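Local coordinates for protein Zn-dependent hydrolase, glyoxylase (Echinicola vietnamensis, PDB 6T5K) that probably hydrolyses beta-lactam antibiotics, carbapenems among them, as a zinc-dependent class B metallo-beta-lactamase, at residues A[52-60]-A[219-227]; A[183-194]-A[230-239]. One frame throughout, in Å; residues are numbered along the deposited sequence. Where two conformers were deposited one is given.

Contact 1. Residues A[52-60]-A[219-227]; sequences GKVACNGMI and VIPGHGNWG. With ZN (zinc ion), chain H.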
loop_
_atom_site.group_PDB
_atom_site.type_symbol
_atom_site.label_atom_id
_atom_site.label_comp_id
_atom_site.label_asym_id
_atom_site.label_seq_id
_atom_site.Cartn_x
_atom_site.Cartn_y
_atom_site.Cartn_z
ATOM N N GLY A 52 18.976 -7.365 -1.661
ATOM C CA GLY A 52 19.741 -6.155 -1.426
ATOM C C GLY A 52 19.104 -5.228 -0.410
ATOM O O GLY A 52 18.409 -5.694 0.499
ATOM N N LYS A 53 19.354 -3.920 -0.524
ATOM C CA LYS A 53 18.601 -2.936 0.246
ATOM C C LYS A 53 17.366 -2.534 -0.547
ATOM O O LYS A 53 17.489 -2.039 -1.689
ATOM C CB LYS A 53 19.417 -1.700 0.620
ATOM C CG LYS A 53 18.576 -0.711 1.449
ATOM C CD LYS A 53 19.409 0.177 2.341
ATOM C CE LYS A 53 19.884 1.404 1.579
ATOM N NZ LYS A 53 19.892 2.638 2.412
ATOM N N VAL A 54 16.196 -2.688 0.089
ATOM C CA VAL A 54 14.916 -2.723 -0.604
ATOM C C VAL A 54 14.077 -1.573 -0.109
ATOM O O VAL A 54 13.843 -1.473 1.099
ATOM C CB VAL A 54 14.216 -4.064 -0.336
ATOM C CG1 VAL A 54 12.914 -4.198 -1.070
ATOM C CG2 VAL A 54 15.151 -5.232 -0.654
ATOM N N ALA A 55 13.652 -0.694 -1.030
ATOM C CA ALA A 55 12.673 0.310 -0.664
ATOM C C ALA A 55 11.297 -0.330 -0.628
ATOM O O ALA A 55 10.960 -1.132 -1.503
ATOM C CB ALA A 55 12.738 1.448 -1.661
ATOM N N CYS A 56 10.517 0.001 0.402
ATOM C CA CYS A 56 9.147 -0.469 0.554
ATOM C C CYS A 56 8.236 0.745 0.535
ATOM O O CYS A 56 8.490 1.730 1.238
ATOM C CB CYS A 56 8.949 -1.211 1.867
ATOM S SG CYS A 56 10.005 -2.672 2.044
ATOM N N ASN A 57 7.188 0.682 -0.274
ATOM C CA ASN A 57 6.258 1.784 -0.422
ATOM C C ASN A 57 4.946 1.514 0.307
ATOM O O ASN A 57 4.448 0.388 0.323
ATOM C CB ASN A 57 5.904 2.013 -1.892
ATOM C CG ASN A 57 7.094 2.350 -2.729
ATOM O OD1 ASN A 57 8.086 2.948 -2.256
ATOM N ND2 ASN A 57 7.018 1.981 -3.998
ATOM N N GLY A 58 4.387 2.569 0.890
ATOM C CA GLY A 58 2.973 2.628 1.179
ATOM C C GLY A 58 2.413 3.936 0.659
ATOM O O GLY A 58 3.117 4.739 0.037
ATOM N N MET A 59 1.137 4.143 0.930
ATOM C CA MET A 59 0.436 5.317 0.427
ATOM C C MET A 59 -0.249 6.001 1.602
ATOM O O MET A 59 -0.712 5.336 2.523
ATOM C CB MET A 59 -0.611 4.933 -0.639
ATOM C CG MET A 59 -1.413 6.137 -1.162
ATOM S SD MET A 59 -2.459 5.745 -2.598
ATOM C CE MET A 59 -3.776 4.820 -1.825
ATOM N N ILE A 60 -0.301 7.323 1.562
ATOM C CA ILE A 60 -1.145 8.118 2.439
ATOM C C ILE A 60 -2.096 8.895 1.551
ATOM O O ILE A 60 -1.663 9.535 0.587
ATOM C CB ILE A 60 -0.333 9.100 3.301
ATOM C CG1 ILE A 60 0.917 8.444 3.857
ATOM C CG2 ILE A 60 -1.218 9.632 4.440
ATOM C CD1 ILE A 60 1.850 9.430 4.466
ATOM N N VAL A 219 0.061 4.807 -10.559
ATOM C CA VAL A 219 0.079 3.477 -9.961
ATOM C C VAL A 219 1.325 3.386 -9.094
ATOM O O VAL A 219 2.442 3.615 -9.581
ATOM C CB VAL A 219 0.088 2.384 -11.051
ATOM C CG1 VAL A 219 0.216 0.991 -10.450
ATOM C CG2 VAL A 219 -1.180 2.469 -11.881
ATOM N N ILE A 220 1.134 3.016 -7.827
ATOM C CA ILE A 220 2.199 2.935 -6.828
ATOM C C ILE A 220 2.438 1.458 -6.529
ATOM O O ILE A 220 1.533 0.782 -6.011
ATOM C CB ILE A 220 1.845 3.680 -5.537
ATOM C CG1 ILE A 220 1.529 5.149 -5.785
ATOM C CG2 ILE A 220 2.964 3.476 -4.492
ATOM C CD1 ILE A 220 0.710 5.734 -4.652
ATOM N N PRO A 221 3.598 0.910 -6.872
ATOM C CA PRO A 221 3.901 -0.494 -6.575
ATOM C C PRO A 221 4.394 -0.615 -5.146
ATOM O O PRO A 221 4.705 0.368 -4.491
ATOM C CB PRO A 221 5.054 -0.798 -7.547
ATOM C CG PRO A 221 5.799 0.530 -7.600
ATOM C CD PRO A 221 4.744 1.597 -7.515
ATOM N N GLY A 222 4.475 -1.855 -4.676
ATOM C CA GLY A 222 4.943 -2.102 -3.327
ATOM C C GLY A 222 6.408 -1.840 -3.130
ATOM O O GLY A 222 6.828 -1.590 -1.994
ATOM N N HIS A 223 7.187 -1.851 -4.211
ATOM C CA HIS A 223 8.618 -1.594 -4.176
ATOM C C HIS A 223 8.975 -0.872 -5.466
ATOM O O HIS A 223 8.420 -1.190 -6.517
ATOM C CB HIS A 223 9.389 -2.921 -4.075
ATOM C CG HIS A 223 8.961 -3.774 -2.912
ATOM N ND1 HIS A 223 9.433 -3.591 -1.627
ATOM C CD2 HIS A 223 8.067 -4.787 -2.841
ATOM C CE1 HIS A 223 8.846 -4.461 -0.817
ATOM N NE2 HIS A 223 8.025 -5.211 -1.536
ATOM N N GLY A 224 9.896 0.088 -5.389
ATOM C CA GLY A 224 10.389 0.740 -6.596
ATOM C C GLY A 224 9.605 1.976 -6.969
ATOM O O GLY A 224 8.750 2.466 -6.227
ATOM N N ASN A 225 9.903 2.464 -8.169
ATOM C CA ASN A 225 9.320 3.707 -8.649
ATOM C C ASN A 225 7.846 3.546 -9.006
ATOM O O ASN A 225 7.438 2.558 -9.630
ATOM C CB ASN A 225 10.089 4.223 -9.869
ATOM C CG ASN A 225 11.485 4.715 -9.521
ATOM O OD1 ASN A 225 11.720 5.227 -8.437
ATOM N ND2 ASN A 225 12.417 4.550 -10.445
ATOM N N TRP A 226 7.042 4.547 -8.637
ATOM C CA TRP A 226 5.690 4.610 -9.137
ATOM C C TRP A 226 5.691 5.169 -10.561
ATOM O O TRP A 226 6.662 5.759 -11.047
ATOM C CB TRP A 226 4.862 5.473 -8.191
ATOM C CG TRP A 226 5.518 6.752 -7.801
ATOM C CD1 TRP A 226 5.361 7.959 -8.404
ATOM C CD2 TRP A 226 6.406 6.971 -6.688
ATOM N NE1 TRP A 226 6.103 8.906 -7.760
ATOM C CE2 TRP A 226 6.772 8.320 -6.713
ATOM C CE3 TRP A 226 6.952 6.142 -5.708
ATOM C CZ2 TRP A 226 7.622 8.867 -5.765
ATOM C CZ3 TRP A 226 7.810 6.679 -4.790
ATOM C CH2 TRP A 226 8.125 8.025 -4.817
ATOM N N GLY A 227 4.558 5.025 -11.198
ATOM C CA GLY A 227 4.414 5.403 -12.586
ATOM C C GLY A 227 2.943 5.485 -12.924
ATOM O O GLY A 227 2.111 5.811 -12.079
HETATM ZN ZN ZN H . 6.470 -6.494 -0.678
HETATM O O HOH W 1 9.982 3.908 -3.891
HETATM O O HOH W 2 6.229 -8.117 0.675
HETATM O O HOH W 3 7.077 -7.751 -2.502
#

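Contact 2. Residues A[183-194]-A[230-239]; sequences LIKANGAGKGNL and TLLHYTETLF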
loop_
_atom_site.group_PDB
_atom_site.type_symbol
_atom_site.label_atom_id
_atom_site.label_comp_id
_atom_site.label_asym_id
_atom_site.label_seq_id
_atom_site.Cartn_x
_atom_site.Cartn_y
_atom_site.Cartn_z
ATOM N N LEU A 183 1.507 -6.676 -5.189
ATOM C CA LEU A 183 0.903 -7.302 -6.359
ATOM C C LEU A 183 1.313 -6.608 -7.640
ATOM O O LEU A 183 1.269 -7.235 -8.707
ATOM C CB LEU A 183 -0.619 -7.200 -6.210
ATOM C CG LEU A 183 -1.571 -7.734 -7.263
ATOM C CD1 LEU A 183 -1.432 -9.210 -7.399
ATOM C CD2 LEU A 183 -2.973 -7.298 -6.847
ATOM N N ILE A 184 1.669 -5.324 -7.574
ATOM C CA ILE A 184 2.071 -4.563 -8.747
ATOM C C ILE A 184 3.561 -4.277 -8.673
ATOM O O ILE A 184 4.055 -3.810 -7.639
ATOM C CB ILE A 184 1.266 -3.266 -8.903
ATOM C CG1 ILE A 184 -0.247 -3.573 -8.969
ATOM C CG2 ILE A 184 1.778 -2.465 -10.119
ATOM C CD1 ILE A 184 -0.628 -4.566 -10.047
ATOM N N LYS A 185 4.269 -4.578 -9.766
ATOM C CA LYS A 185 5.696 -4.326 -9.899
ATOM C C LYS A 185 5.981 -2.988 -10.560
ATOM O O LYS A 185 5.220 -2.509 -11.402
ATOM C CB LYS A 185 6.377 -5.416 -10.724
ATOM C CG LYS A 185 6.184 -6.789 -10.146
ATOM C CD LYS A 185 6.702 -6.873 -8.727
ATOM C CE LYS A 185 6.740 -8.339 -8.241
ATOM N NZ LYS A 185 7.256 -8.464 -6.886
ATOM N N ALA A 186 7.084 -2.365 -10.140
ATOM C CA ALA A 186 7.606 -1.213 -10.859
ATOM C C ALA A 186 7.967 -1.609 -12.282
ATOM O O ALA A 186 8.308 -2.762 -12.558
ATOM C CB ALA A 186 8.844 -0.666 -10.148
ATOM N N ASN A 187 7.919 -0.628 -13.185
ATOM C CA ASN A 187 8.258 -0.878 -14.577
ATOM C C ASN A 187 9.686 -1.424 -14.672
ATOM O O ASN A 187 10.629 -0.847 -14.125
ATOM C CB ASN A 187 8.118 0.405 -15.403
ATOM C CG ASN A 187 8.027 0.134 -16.895
ATOM O OD1 ASN A 187 7.615 -0.948 -17.328
ATOM N ND2 ASN A 187 8.402 1.123 -17.686
ATOM N N GLY A 188 9.841 -2.555 -15.357
ATOM C CA GLY A 188 11.131 -3.174 -15.533
ATOM C C GLY A 188 11.629 -3.972 -14.341
ATOM O O GLY A 188 12.733 -4.535 -14.419
ATOM N N ALA A 189 10.860 -4.057 -13.252
ATOM C CA ALA A 189 11.348 -4.744 -12.069
ATOM C C ALA A 189 11.225 -6.256 -12.222
ATOM O O ALA A 189 10.485 -6.776 -13.065
ATOM C CB ALA A 189 10.570 -4.327 -10.830
ATOM N N GLY A 190 11.977 -6.962 -11.388
ATOM C CA GLY A 190 11.917 -8.403 -11.356
ATOM C C GLY A 190 10.677 -8.920 -10.644
ATOM O O GLY A 190 9.862 -8.167 -10.111
ATOM N N LYS A 191 10.556 -10.251 -10.626
ATOM C CA LYS A 191 9.401 -10.886 -10.012
ATOM C C LYS A 191 9.445 -10.829 -8.487
ATOM O O LYS A 191 8.411 -11.017 -7.849
ATOM C CB LYS A 191 9.269 -12.329 -10.503
ATOM C CG LYS A 191 8.975 -12.455 -11.976
ATOM C CD LYS A 191 8.776 -13.900 -12.383
ATOM C CE LYS A 191 8.332 -14.007 -13.821
ATOM N NZ LYS A 191 8.303 -15.399 -14.291
ATOM N N GLY A 192 10.618 -10.610 -7.892
ATOM C CA GLY A 192 10.716 -10.451 -6.449
ATOM C C GLY A 192 10.467 -11.746 -5.694
ATOM O O GLY A 192 10.695 -12.848 -6.195
ATOM N N ASN A 193 9.976 -11.602 -4.462
ATOM C CA ASN A 193 9.788 -12.735 -3.572
ATOM C C ASN A 193 8.529 -13.484 -3.989
ATOM O O ASN A 193 7.413 -12.955 -3.880
ATOM C CB ASN A 193 9.659 -12.226 -2.146
ATOM C CG ASN A 193 9.171 -13.285 -1.211
ATOM O OD1 ASN A 193 9.405 -14.482 -1.436
ATOM N ND2 ASN A 193 8.472 -12.864 -0.148
ATOM N N LEU A 194 8.700 -14.719 -4.451
ATOM C CA LEU A 194 7.577 -15.537 -4.887
ATOM C C LEU A 194 7.230 -16.631 -3.897
ATOM O O LEU A 194 6.428 -17.509 -4.225
ATOM C CB LEU A 194 7.870 -16.188 -6.235
ATOM C CG LEU A 194 8.138 -15.211 -7.369
ATOM C CD1 LEU A 194 8.483 -15.924 -8.648
ATOM C CD2 LEU A 194 6.932 -14.323 -7.592
ATOM N N THR A 230 1.171 1.963 -17.191
ATOM C CA THR A 230 2.227 1.068 -17.658
ATOM C C THR A 230 2.513 -0.028 -16.637
ATOM O O THR A 230 2.773 -1.175 -17.001
ATOM C CB THR A 230 3.500 1.890 -17.882
ATOM O OG1 THR A 230 3.273 2.863 -18.907
ATOM C CG2 THR A 230 4.659 1.027 -18.290
ATOM N N LEU A 231 2.535 0.319 -15.350
ATOM C CA LEU A 231 2.930 -0.670 -14.348
ATOM C C LEU A 231 1.998 -1.864 -14.327
ATOM O O LEU A 231 2.440 -2.995 -14.068
ATOM C CB LEU A 231 2.974 -0.054 -12.958
ATOM C CG LEU A 231 4.303 0.618 -12.591
ATOM C CD1 LEU A 231 4.561 1.780 -13.514
ATOM C CD2 LEU A 231 4.326 1.122 -11.172
ATOM N N LEU A 232 0.704 -1.632 -14.566
ATOM C CA LEU A 232 -0.248 -2.734 -14.592
ATOM C C LEU A 232 0.025 -3.643 -15.770
ATOM O O LEU A 232 0.035 -4.863 -15.621
ATOM C CB LEU A 232 -1.675 -2.214 -14.678
ATOM C CG LEU A 232 -2.135 -1.341 -13.513
ATOM C CD1 LEU A 232 -3.633 -0.948 -13.688
ATOM C CD2 LEU A 232 -1.903 -1.993 -12.143
ATOM N N HIS A 233 0.245 -3.059 -16.936
ATOM C CA HIS A 233 0.528 -3.847 -18.128
ATOM C C HIS A 233 1.855 -4.567 -18.010
ATOM O O HIS A 233 1.963 -5.738 -18.398
ATOM C CB HIS A 233 0.485 -2.935 -19.336
ATOM C CG HIS A 233 -0.835 -2.269 -19.519
ATOM N ND1 HIS A 233 -0.965 -0.988 -20.011
ATOM C CD2 HIS A 233 -2.088 -2.696 -19.235
ATOM C CE1 HIS A 233 -2.252 -0.675 -20.061
ATOM N NE2 HIS A 233 -2.949 -1.688 -19.575
ATOM N N TYR A 234 2.871 -3.881 -17.490
ATOM C CA TYR A 234 4.158 -4.509 -17.253
ATOM C C TYR A 234 4.026 -5.716 -16.333
ATOM O O TYR A 234 4.595 -6.779 -16.599
ATOM C CB TYR A 234 5.126 -3.502 -16.627
ATOM C CG TYR A 234 6.428 -4.189 -16.323
ATOM C CD1 TYR A 234 7.309 -4.501 -17.344
ATOM C CD2 TYR A 234 6.754 -4.568 -15.029
ATOM C CE1 TYR A 234 8.482 -5.184 -17.074
ATOM C CE2 TYR A 234 7.900 -5.272 -14.754
ATOM C CZ TYR A 234 8.763 -5.578 -15.772
ATOM O OH TYR A 234 9.929 -6.263 -15.496
ATOM N N THR A 235 3.265 -5.565 -15.249
ATOM C CA THR A 235 3.147 -6.640 -14.275
ATOM C C THR A 235 2.403 -7.822 -14.861
ATOM O O THR A 235 2.806 -8.972 -14.668
ATOM C CB THR A 235 2.427 -6.148 -13.024
ATOM O OG1 THR A 235 3.205 -5.101 -12.433
ATOM C CG2 THR A 235 2.278 -7.249 -12.027
ATOM N N GLU A 236 1.288 -7.561 -15.550
ATOM C CA GLU A 236 0.583 -8.668 -16.180
ATOM C C GLU A 236 1.503 -9.413 -17.151
ATOM O O GLU A 236 1.547 -10.655 -17.161
ATOM C CB GLU A 236 -0.684 -8.176 -16.854
ATOM C CG GLU A 236 -1.492 -9.339 -17.358
ATOM C CD GLU A 236 -2.727 -8.961 -18.159
ATOM O OE1 GLU A 236 -3.122 -7.788 -18.128
ATOM O OE2 GLU A 236 -3.294 -9.869 -18.832
ATOM N N THR A 237 2.249 -8.667 -17.971
ATOM C CA THR A 237 3.128 -9.294 -18.957
ATOM C C THR A 237 4.218 -10.120 -18.289
ATOM O O THR A 237 4.591 -11.204 -18.768
ATOM C CB THR A 237 3.769 -8.209 -19.816
ATOM O OG1 THR A 237 2.733 -7.441 -20.442
ATOM C CG2 THR A 237 4.694 -8.828 -20.889
ATOM N N LEU A 238 4.761 -9.604 -17.193
ATOM C CA LEU A 238 5.834 -10.290 -16.490
ATOM C C LEU A 238 5.409 -11.665 -16.015
ATOM O O LEU A 238 6.229 -12.593 -15.998
ATOM C CB LEU A 238 6.254 -9.431 -15.299
ATOM C CG LEU A 238 7.398 -9.914 -14.410
ATOM C CD1 LEU A 238 8.697 -9.974 -15.194
ATOM C CD2 LEU A 238 7.490 -8.979 -13.203
ATOM N N PHE A 239 4.144 -11.813 -15.622
ATOM C CA PHE A 239 3.661 -13.074 -15.097
ATOM C C PHE A 239 2.797 -13.860 -16.072
ATOM O O PHE A 239 2.304 -14.931 -15.713
ATOM C CB PHE A 239 2.910 -12.822 -13.794
ATOM C CG PHE A 239 3.820 -12.455 -12.654
ATOM C CD1 PHE A 239 4.589 -13.413 -12.014
ATOM C CD2 PHE A 239 3.932 -11.138 -12.253
ATOM C CE1 PHE A 239 5.440 -13.073 -10.973
ATOM C CE2 PHE A 239 4.780 -10.781 -11.207
ATOM C CZ PHE A 239 5.529 -11.745 -10.558
HETATM O O HOH W 4 6.096 -15.566 -16.495
#

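Contact 1. Residues A[52-60]-A[219-227]
N57 reaches from strand 54-60 into the turn that follows strand 219-221, its carboxamide lying among the backbone carbonyls of P221 and G224. ND2 spends both of its protons there. One goes to O of G224 over 2.9 Å, meeting that oxygen in its carbonyl plane, and the other to O of P221, which it approaches from above the carbonyl plane. Both acceptors lie within a few degrees of the amide plane of N57, so the pair of bonds fixes the rotation of the group. The amide oxygen, OD1, takes a proton from a water at 2.7 Å, and the same water donates to O of G224. With CG set beside its own backbone N (chi1 -61°), the amide can reach the turn while the main chain makes a bond of its own, N57 N to G222 O, nearly straight at 172°.

What this turn presents is H223, a zinc ligand of the metallo-beta-lactamase fold, an alpha-beta/beta-alpha sandwich of two mixed sheets face to face with helices outside and the zinc site at one edge. Strand 54-60 belongs to one sheet and strand 219-221 to the other. NE2 of H223 binds the zinc ion at 2.2 Å, alongside D104, C182 and two waters. The other ring nitrogen, ND1, donates to O of A55, which lies in the ring plane 2.9 Å away; this second-shell carbonyl thus orients the ring and probably makes NE2 a stronger donor to the metal. SG of C56 sits at the ring edge, 3.6 Å from CE1 of H223, while CG1 of V54 comes obliquely near ND1. Deeper between the sheets, SD of M59 meets CD1 of I220 at 3.8 Å, the two side chains crossing at about a right angle.

Contact 2. Residues A[183-194]-A[230-239]
T230, in the first turn of helix 230-239, lays CG2 against the amide of N187, 3.7 Å from its OD1; its hydroxyl bonds to D228. L231 follows with CG 3.5 Å from O of K185 and CB against CG2 of I184, and L232 turns CD2 back onto CD1 of I184. Y234 is covered by the type II turn running from A186 to A189. N of G188 stands 3.2 Å above the ring plane, over the ring centre, and the amide of N187 is almost perpendicular to the ring. A chi1 of 177° puts CG of Y234 opposite the backbone N and sends the ring out under the turn, where OH donates to O of A189 at a short 2.5 Å.

This is the C-terminal helix of the metallo-beta-lactamase fold, and the loop packed on it, 183-194, begins directly after the zinc ligand C182. T235 ties down the chain just beyond that ligand: OG1 accepts from N of K185 at 2.9 Å and passes its own proton to O of L231, so one hydroxyl links the loop to the preceding helical turn. O of L231 receives N and OG1 of T235 from opposite faces. L238 rests CG and CD2 on CG of K191, with CD2 also near CG of K185. F239, finally, meets the extended chain of K191, which slides past it with CD 3.7 Å from CE1 of the ring, while CD2 of L194 comes to the ring edge. Nearby, NZ of K185 is tied back to O of K191.

The two contacts have centres about 12 Å apart and interleave along the chain: 52-60, then 183-194, 219-227 and 230-239. Strand 218-221 and helix 230-239 are consecutive elements, so the second halves of contact 1 and contact 2 follow each other directly. They also touch, with CB of P221 3.2 Å from O of I184 and CD2 of L231 against O of V219. Strand 218-221, at the border of the five-stranded sheet, therefore has the eight-stranded sheet's strand 54-63 as one neighbour and the loop-helix layer of contact 2 as another. One zinc site lies across this arrangement: H223 comes from contact 1, while its co-ligand C182 immediately precedes contact 2.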